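Local structure of triacylglycerol lipase (Clostridium botulinum, 5AH1) at residues A[128-133]-A[272-277]. The protein hydrolyses synthetic polyesters and, as a zinc-binding lipase of the alpha/beta-hydrolase class, probably triacylglycerols. Residues are numbered along the deposited sequence; the frame is centred on the assembly and turned at random.
Sequences NWDRAC and DQWGLK. With ZN (zinc ion), chain B.
Asp130, on helix 128-140, meets Gln273 of the 3-10 turn 272-274 directly and Trp274 by way of a water, both at OD2, while its other carboxylate oxygen holds a zinc ion. Just before it, Trp129 packs on Leu194, which sets the helix against helix 183-197. The CB of Asp130 already points to the turn, and chi1 -70°, with CG anti to the carbonyl carbon, brings OD1 to the zinc ion and OD2 to Gln273. OD1 binds zinc at 1.9 Å, whereas OD2 lies 2.7 Å from the metal, a much longer approach. Gln273 NE2 donates to Asp130 OD2 over 2.9 Å. The bond is fairly straight and lies in the amide plane, but it reaches the anti side of the carboxylate 31° out of its plane. A neutral amide can supply an N-H while adding no net charge near the zinc ion, which probably suits this buried place. A water at the ring edge of Trp274 accepts from its NE1 and donates a hydrogen bond to Asp130 OD2 at 2.7 Å. These second-shell bonds should steady the carboxylate's rotation. His150, His156 and Asp302 complete the two-histidine, two-aspartate zinc site, here set in an alpha/beta-hydrolase fold.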
loop_
_atom_site.group_PDB
_atom_site.type_symbol
_atom_site.label_atom_id
_atom_site.label_comp_id
_atom_site.label_asym_id
_atom_site.label_seq_id
_atom_site.Cartn_x
_atom_site.Cartn_y
_atom_site.Cartn_z
ATOM N N ASN A 128 0.813 -0.534 10.161
ATOM C CA ASN A 128 2.051 -0.529 9.387
ATOM C C ASN A 128 3.205 -1.182 10.151
ATOM O O ASN A 128 4.034 -1.862 9.549
ATOM C CB ASN A 128 2.396 0.899 8.963
ATOM C CG ASN A 128 1.620 1.323 7.742
ATOM O OD1 ASN A 128 1.694 0.651 6.705
ATOM N ND2 ASN A 128 0.909 2.438 7.824
ATOM N N TRP A 129 3.279 -0.981 11.460
ATOM C CA TRP A 129 4.287 -1.689 12.246
ATOM C C TRP A 129 4.111 -3.201 12.089
ATOM O O TRP A 129 5.059 -3.942 11.777
ATOM C CB TRP A 129 4.165 -1.315 13.714
ATOM C CG TRP A 129 5.096 -2.079 14.627
ATOM C CD1 TRP A 129 4.920 -3.362 15.107
ATOM C CD2 TRP A 129 6.341 -1.617 15.187
ATOM N NE1 TRP A 129 5.970 -3.707 15.915
ATOM C CE2 TRP A 129 6.849 -2.658 15.987
ATOM C CE3 TRP A 129 7.082 -0.423 15.079
ATOM C CZ2 TRP A 129 8.031 -2.527 16.715
ATOM C CZ3 TRP A 129 8.250 -0.308 15.790
ATOM C CH2 TRP A 129 8.723 -1.352 16.585
ATOM N N ASP A 130 2.884 -3.679 12.302
ATOM C CA ASP A 130 2.649 -5.116 12.252
ATOM C C ASP A 130 2.963 -5.639 10.846
ATOM O O ASP A 130 3.596 -6.680 10.686
ATOM C CB ASP A 130 1.207 -5.469 12.630
ATOM C CG ASP A 130 0.871 -5.238 14.125
ATOM O OD1 ASP A 130 1.709 -4.705 14.902
ATOM O OD2 ASP A 130 -0.259 -5.619 14.518
ATOM N N ARG A 131 2.501 -4.916 9.836
ATOM C CA ARG A 131 2.769 -5.287 8.451
ATOM C C ARG A 131 4.253 -5.295 8.102
ATOM O O ARG A 131 4.697 -6.134 7.339
ATOM C CB ARG A 131 1.969 -4.381 7.523
ATOM C CG ARG A 131 0.444 -4.674 7.583
ATOM C CD ARG A 131 -0.374 -3.567 6.954
ATOM N NE ARG A 131 0.135 -3.105 5.660
ATOM C CZ ARG A 131 -0.458 -3.291 4.482
ATOM N NH1 ARG A 131 -1.517 -4.089 4.333
ATOM N NH2 ARG A 131 0.073 -2.715 3.417
ATOM N N ALA A 132 5.012 -4.360 8.651
ATOM C CA ALA A 132 6.450 -4.341 8.427
ATOM C C ALA A 132 7.142 -5.563 9.047
ATOM O O ALA A 132 8.035 -6.148 8.435
ATOM C CB ALA A 132 7.061 -3.051 8.934
ATOM N N CYS A 133 6.730 -5.942 10.257
ATOM C CA CYS A 133 7.266 -7.134 10.891
ATOM C C CYS A 133 6.910 -8.370 10.085
ATOM O O CYS A 133 7.716 -9.284 9.941
ATOM C CB CYS A 133 6.724 -7.273 12.316
ATOM S SG CYS A 133 7.231 -5.939 13.456
ATOM N N ASP A 272 -4.340 -12.961 13.458
ATOM C CA ASP A 272 -3.884 -13.949 14.429
ATOM C C ASP A 272 -3.404 -13.304 15.730
ATOM O O ASP A 272 -3.661 -13.821 16.820
ATOM C CB ASP A 272 -2.718 -14.774 13.867
ATOM C CG ASP A 272 -3.033 -15.469 12.558
ATOM O OD1 ASP A 272 -3.726 -14.894 11.696
ATOM O OD2 ASP A 272 -2.542 -16.603 12.389
ATOM N N GLN A 273 -2.688 -12.190 15.613
ATOM C CA GLN A 273 -2.023 -11.598 16.768
ATOM C C GLN A 273 -3.014 -11.040 17.775
ATOM O O GLN A 273 -2.691 -10.908 18.941
ATOM C CB GLN A 273 -0.981 -10.544 16.352
ATOM C CG GLN A 273 -1.523 -9.181 15.918
ATOM C CD GLN A 273 -1.981 -9.150 14.480
ATOM O OE1 GLN A 273 -2.586 -10.097 13.970
ATOM N NE2 GLN A 273 -1.692 -8.047 13.808
ATOM N N TRP A 274 -4.208 -10.716 17.279
ATOM C CA TRP A 274 -5.301 -10.190 18.082
ATOM C C TRP A 274 -6.257 -11.262 18.586
ATOM O O TRP A 274 -7.272 -10.935 19.177
ATOM C CB TRP A 274 -6.097 -9.165 17.267
ATOM C CG TRP A 274 -5.325 -7.918 16.925
ATOM C CD1 TRP A 274 -4.827 -7.562 15.703
ATOM C CD2 TRP A 274 -4.965 -6.866 17.823
ATOM N NE1 TRP A 274 -4.180 -6.354 15.778
ATOM C CE2 TRP A 274 -4.268 -5.894 17.068
ATOM C CE3 TRP A 274 -5.183 -6.636 19.186
ATOM C CZ2 TRP A 274 -3.770 -4.736 17.635
ATOM C CZ3 TRP A 274 -4.696 -5.481 19.743
ATOM C CH2 TRP A 274 -4.003 -4.531 18.964
ATOM N N GLY A 275 -5.945 -12.534 18.366
ATOM C CA GLY A 275 -6.840 -13.604 18.770
ATOM C C GLY A 275 -8.068 -13.665 17.887
ATOM O O GLY A 275 -9.110 -14.160 18.322
ATOM N N LEU A 276 -7.937 -13.206 16.642
ATOM C CA LEU A 276 -9.050 -13.171 15.706
ATOM C C LEU A 276 -8.860 -14.102 14.503
ATOM O O LEU A 276 -9.340 -13.809 13.421
ATOM C CB LEU A 276 -9.317 -11.721 15.257
ATOM C CG LEU A 276 -9.870 -10.809 16.364
ATOM C CD1 LEU A 276 -9.929 -9.378 15.881
ATOM C CD2 LEU A 276 -11.240 -11.280 16.834
ATOM N N LYS A 277 -8.249 -15.265 14.711
ATOM C CA LYS A 277 -8.280 -16.309 13.687
ATOM C C LYS A 277 -9.700 -16.834 13.507
ATOM O O LYS A 277 -10.487 -16.844 14.454
ATOM C CB LYS A 277 -7.367 -17.472 14.070
ATOM C CG LYS A 277 -5.920 -17.064 14.147
ATOM C CD LYS A 277 -5.036 -18.168 14.711
ATOM C CE LYS A 277 -4.825 -19.291 13.731
ATOM N NZ LYS A 277 -3.590 -20.049 14.097
HETATM ZN ZN ZN B . 0.908 -4.405 16.641
HETATM O O HOH W 1 -2.608 -4.477 13.771
#